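Local structure of prephenate dehydratase (Arthrobacter aurescens, 3MWB) at residues V7-L12 with A21-V26; A54-I59 with T182-V187. The protein probably catalyses the decarboxylating dehydration of prephenate to 3-phenylpyruvate in L-phenylalanine biosynthesis, and binds L-phenylalanine. All blocks are in the same frame, centred on the assembly; numbering follows the deposited sequence.

Interaction 1 (V7-L12 with A21-V26); sequences VTYTFL and AALMQV
The Y9 ring has the CD1 methyl of L23 over one face: the carbon sits 4.1 Å from the ring centroid and 23° off the ring normal, a CH-pi contact. The methyl is not centred but shifted to the rim on the side of the CB attachment, where L23 CD1 comes 3.8 Å from Y9 CG. At the far end of the same ring the phenolic oxygen brushes a branch of V26, Y9 OH to V26 CG1 being a loose 4.4 Å. The F11 ring meets the other methyl of L23 obliquely, with F11 CD1 3.6 Å from L23 CD2, and the two side chains run roughly at right angles. L23 serves both aromatics with its fork: CD1 goes to the Y9 ring, while CD2 touches the F11 ring and also Y9 CB, 3.8 Å away. Its CG stands anti to the backbone N (chi1 -178°), which carries both methyls from the helix to the strand. This is the first beta-alpha-beta unit of the prephenate dehydratase domain, in which strand 8-12 leads through helix 18-23 to strand 33-37, its parallel neighbour in a mixed sheet. Y9 and F11, two apart on the strand, both point to the helix, whereas T10 between them points the other way and gives its OG1 to a hydrogen bond with A43 O. A type I turn from L23 to V26, closed by V26 N to L23 O at 3.0 Å, brings V26 back over the sheet beside Y9. Neighbouring strands add to the surroundings of the leucine, R34 from strand 33-37 and M56 from strand 54-60, while Y9 also touches A29 in the loop that follows the turn.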
# COMPACT_ATOMS: atom_id res chain seq x y z
N VAL A 7 11.41 12.97 45.85
CA VAL A 7 11.49 12.93 44.35
C VAL A 7 12.90 13.17 43.76
O VAL A 7 13.55 14.18 44.04
CB VAL A 7 10.40 13.85 43.69
CG1 VAL A 7 10.05 15.04 44.59
CG2 VAL A 7 10.79 14.30 42.27
N THR A 8 13.37 12.23 42.94
CA THR A 8 14.76 12.23 42.50
C THR A 8 14.84 12.16 40.98
O THR A 8 14.28 11.28 40.37
CB THR A 8 15.52 11.01 43.09
OG1 THR A 8 15.35 10.97 44.52
CG2 THR A 8 17.01 11.08 42.77
N TYR A 9 15.56 13.11 40.39
CA TYR A 9 15.81 13.08 38.98
C TYR A 9 17.27 12.80 38.71
O TYR A 9 18.14 13.24 39.47
CB TYR A 9 15.48 14.44 38.36
CG TYR A 9 14.03 14.78 38.39
CD1 TYR A 9 13.09 13.99 37.73
CD2 TYR A 9 13.58 15.92 39.06
CE1 TYR A 9 11.75 14.31 37.75
CE2 TYR A 9 12.23 16.25 39.08
CZ TYR A 9 11.32 15.44 38.42
OH TYR A 9 9.99 15.77 38.43
N THR A 10 17.53 12.07 37.63
CA THR A 10 18.84 12.04 37.05
C THR A 10 18.78 12.81 35.72
O THR A 10 17.70 13.10 35.20
CB THR A 10 19.37 10.62 36.84
OG1 THR A 10 18.54 9.92 35.90
CG2 THR A 10 19.40 9.84 38.18
N PHE A 11 19.95 13.12 35.19
CA PHE A 11 20.08 13.80 33.90
C PHE A 11 21.48 13.59 33.40
O PHE A 11 22.38 13.21 34.17
CB PHE A 11 19.75 15.29 33.99
CG PHE A 11 20.67 16.09 34.88
CD1 PHE A 11 20.50 16.08 36.27
CD2 PHE A 11 21.70 16.85 34.34
CE1 PHE A 11 21.34 16.82 37.08
CE2 PHE A 11 22.54 17.60 35.15
CZ PHE A 11 22.37 17.59 36.51
N LEU A 12 21.66 13.83 32.10
CA LEU A 12 22.96 13.74 31.49
C LEU A 12 23.81 14.91 32.01
O LEU A 12 23.49 16.07 31.78
CB LEU A 12 22.85 13.79 29.96
CG LEU A 12 24.14 13.61 29.15
CD1 LEU A 12 24.80 12.25 29.40
CD2 LEU A 12 23.87 13.79 27.65
N ALA A 21 19.78 22.69 32.57
CA ALA A 21 18.92 23.85 32.33
C ALA A 21 17.50 23.43 31.95
O ALA A 21 16.54 24.03 32.40
CB ALA A 21 19.52 24.77 31.25
N ALA A 22 17.39 22.37 31.15
CA ALA A 22 16.11 21.81 30.71
C ALA A 22 15.33 21.11 31.82
O ALA A 22 14.13 21.29 31.95
CB ALA A 22 16.33 20.85 29.55
N LEU A 23 16.02 20.29 32.61
CA LEU A 23 15.42 19.70 33.81
C LEU A 23 14.88 20.79 34.72
O LEU A 23 13.81 20.66 35.30
CB LEU A 23 16.46 18.88 34.58
CG LEU A 23 15.99 18.14 35.84
CD1 LEU A 23 14.70 17.32 35.59
CD2 LEU A 23 17.11 17.26 36.38
N MSE A 24 15.64 21.88 34.82
CA MSE A 24 15.32 23.00 35.70
C MSE A 24 13.98 23.65 35.39
O MSE A 24 13.39 24.33 36.25
CB MSE A 24 16.44 24.05 35.65
CG MSE A 24 17.63 23.72 36.53
SE MSE A 24 17.06 23.44 38.37
CE MSE A 24 15.63 22.19 38.02
N GLN A 25 13.49 23.45 34.16
CA GLN A 25 12.21 24.03 33.69
C GLN A 25 10.99 23.17 34.04
O GLN A 25 9.86 23.64 33.98
CB GLN A 25 12.25 24.32 32.17
CG GLN A 25 11.69 23.19 31.27
CD GLN A 25 11.38 23.65 29.85
OE1 GLN A 25 12.11 24.44 29.26
NE2 GLN A 25 10.30 23.13 29.29
N VAL A 26 11.22 21.90 34.40
CA VAL A 26 10.11 20.99 34.77
C VAL A 26 9.55 21.39 36.13
O VAL A 26 10.32 21.60 37.06
CB VAL A 26 10.59 19.52 34.85
CG1 VAL A 26 9.40 18.58 35.07
CG2 VAL A 26 11.36 19.15 33.59

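Interaction 2 (A54-I59 with T182-V187); sequences AAMVPI and TRFILV
Strands 54-59 and 182-187 run antiparallel with a strong twist, 141° between their directions, and five backbone hydrogen bonds join them. The pair V57 and I185 is bonded both ways, V57 N to I185 O at 3.0 Å and I185 N to V57 O at 2.8 Å, each N-H nearly straight on its acceptor. On the face carrying M56 and L186, the selenomethionine chain is bent at chi2 (67°) and again at chi3, and this lays M56 CE 3.6 Å from L186 CD1 and M56 SE 3.8 Å from F184 CB. A54 CB packs against the same leucine methyl. Strand 54-60 is the middle one of the mixed five-stranded sheet of this periplasmic-binding-protein-like domain, between 8-12 and 181-188, and 81-89 borders the latter. The other face carries V57, I185 and V187, with V57 CG2 3.8 Å from I185 CG1, and helix 40-48 packs over it. Farther along, I59 and R183 lie side by side, the I59 CG2 methyl over one face of the guanidinium and 3.3 Å from R183 NH1; a salt bridge from NE to E85 holds that group. The F184 ring has P58 CA beside CD2 at 3.7 Å and T182 CG2 over one face.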
# COMPACT_ATOMS: atom_id res chain seq x y z
N ALA A 54 12.78 9.74 37.66
CA ALA A 54 12.76 10.00 36.23
C ALA A 54 14.13 10.49 35.79
O ALA A 54 14.89 11.00 36.61
CB ALA A 54 11.69 11.03 35.91
N ALA A 55 14.42 10.34 34.51
CA ALA A 55 15.70 10.75 33.97
C ALA A 55 15.45 11.71 32.81
O ALA A 55 14.63 11.42 31.95
CB ALA A 55 16.48 9.55 33.48
N MSE A 56 16.16 12.84 32.79
CA MSE A 56 16.02 13.84 31.75
C MSE A 56 17.16 13.69 30.74
O MSE A 56 18.33 13.94 31.06
CB MSE A 56 16.02 15.25 32.33
CG MSE A 56 15.73 16.35 31.29
SE MSE A 56 13.88 16.28 30.58
CE MSE A 56 12.83 17.07 32.02
N VAL A 57 16.81 13.30 29.52
CA VAL A 57 17.80 13.00 28.50
C VAL A 57 17.44 13.65 27.18
O VAL A 57 16.26 13.79 26.87
CB VAL A 57 18.02 11.47 28.35
CG1 VAL A 57 18.58 10.86 29.65
CG2 VAL A 57 16.71 10.75 27.94
N PRO A 58 18.46 14.04 26.38
CA PRO A 58 18.16 14.69 25.10
C PRO A 58 17.75 13.67 24.05
O PRO A 58 18.19 12.52 24.10
CB PRO A 58 19.49 15.32 24.72
CG PRO A 58 20.53 14.40 25.29
CD PRO A 58 19.91 13.76 26.53
N ILE A 59 16.91 14.09 23.11
CA ILE A 59 16.49 13.20 22.03
C ILE A 59 16.60 13.81 20.64
O ILE A 59 16.52 13.09 19.65
CB ILE A 59 15.06 12.61 22.26
CG1 ILE A 59 14.85 11.41 21.31
CG2 ILE A 59 13.99 13.72 22.12
CD1 ILE A 59 13.66 10.50 21.57
N THR A 182 16.56 22.29 21.67
CA THR A 182 16.84 20.89 21.95
C THR A 182 15.57 20.22 22.46
O THR A 182 14.84 20.78 23.28
CB THR A 182 17.98 20.74 23.00
OG1 THR A 182 19.16 21.40 22.50
CG2 THR A 182 18.31 19.24 23.28
N ARG A 183 15.30 19.03 21.95
CA ARG A 183 14.19 18.26 22.45
C ARG A 183 14.73 17.28 23.48
O ARG A 183 15.73 16.58 23.24
CB ARG A 183 13.50 17.53 21.31
CG ARG A 183 12.08 17.08 21.64
CD ARG A 183 11.41 16.41 20.45
NE ARG A 183 10.43 15.51 21.01
CZ ARG A 183 10.43 14.19 20.90
NH1 ARG A 183 11.31 13.55 20.15
NH2 ARG A 183 9.49 13.52 21.50
N PHE A 184 14.10 17.29 24.65
CA PHE A 184 14.43 16.37 25.73
C PHE A 184 13.22 15.50 26.05
O PHE A 184 12.09 15.87 25.76
CB PHE A 184 14.81 17.16 27.01
CG PHE A 184 16.04 18.03 26.87
CD1 PHE A 184 15.92 19.35 26.39
CD2 PHE A 184 17.29 17.55 27.25
CE1 PHE A 184 17.05 20.18 26.28
CE2 PHE A 184 18.43 18.35 27.15
CZ PHE A 184 18.31 19.68 26.67
N ILE A 185 13.48 14.35 26.69
CA ILE A 185 12.41 13.51 27.21
C ILE A 185 12.68 13.16 28.66
O ILE A 185 13.83 13.02 29.09
CB ILE A 185 12.16 12.21 26.35
CG1 ILE A 185 13.47 11.45 26.11
CG2 ILE A 185 11.45 12.57 25.04
CD1 ILE A 185 13.31 10.07 25.49
N LEU A 186 11.62 13.08 29.44
CA LEU A 186 11.71 12.68 30.84
C LEU A 186 11.15 11.27 30.94
O LEU A 186 10.01 11.03 30.61
CB LEU A 186 10.90 13.63 31.73
CG LEU A 186 11.01 13.54 33.25
CD1 LEU A 186 12.41 13.91 33.76
CD2 LEU A 186 9.95 14.45 33.90
N VAL A 187 11.97 10.34 31.40
CA VAL A 187 11.65 8.94 31.29
C VAL A 187 11.53 8.27 32.66
O VAL A 187 12.41 8.41 33.48
CB VAL A 187 12.73 8.23 30.45
CG1 VAL A 187 12.37 6.78 30.27
CG2 VAL A 187 12.86 8.93 29.08

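Strands 8-12 and 54-60 are neighbours, so interactions 1 and 2 belong to one sheet, their centres about 9 Å apart. T10 joins them through the backbone: T10 O lies 2.9 Å from M56 N and T10 N 3.0 Å from A54 O, both probable hydrogen bonds. M56 is shared by side chain as well, reaching F11 and L23 of interaction 1. The F11 side chain is about 12 Å from that of Q164, which binds magnesium in a structure of this protein, though no magnesium is bound to this chain here. The R183 side chain, for its part, is about 10 Å from a bound phenylalanine, and neither contact lines that ligand's pocket.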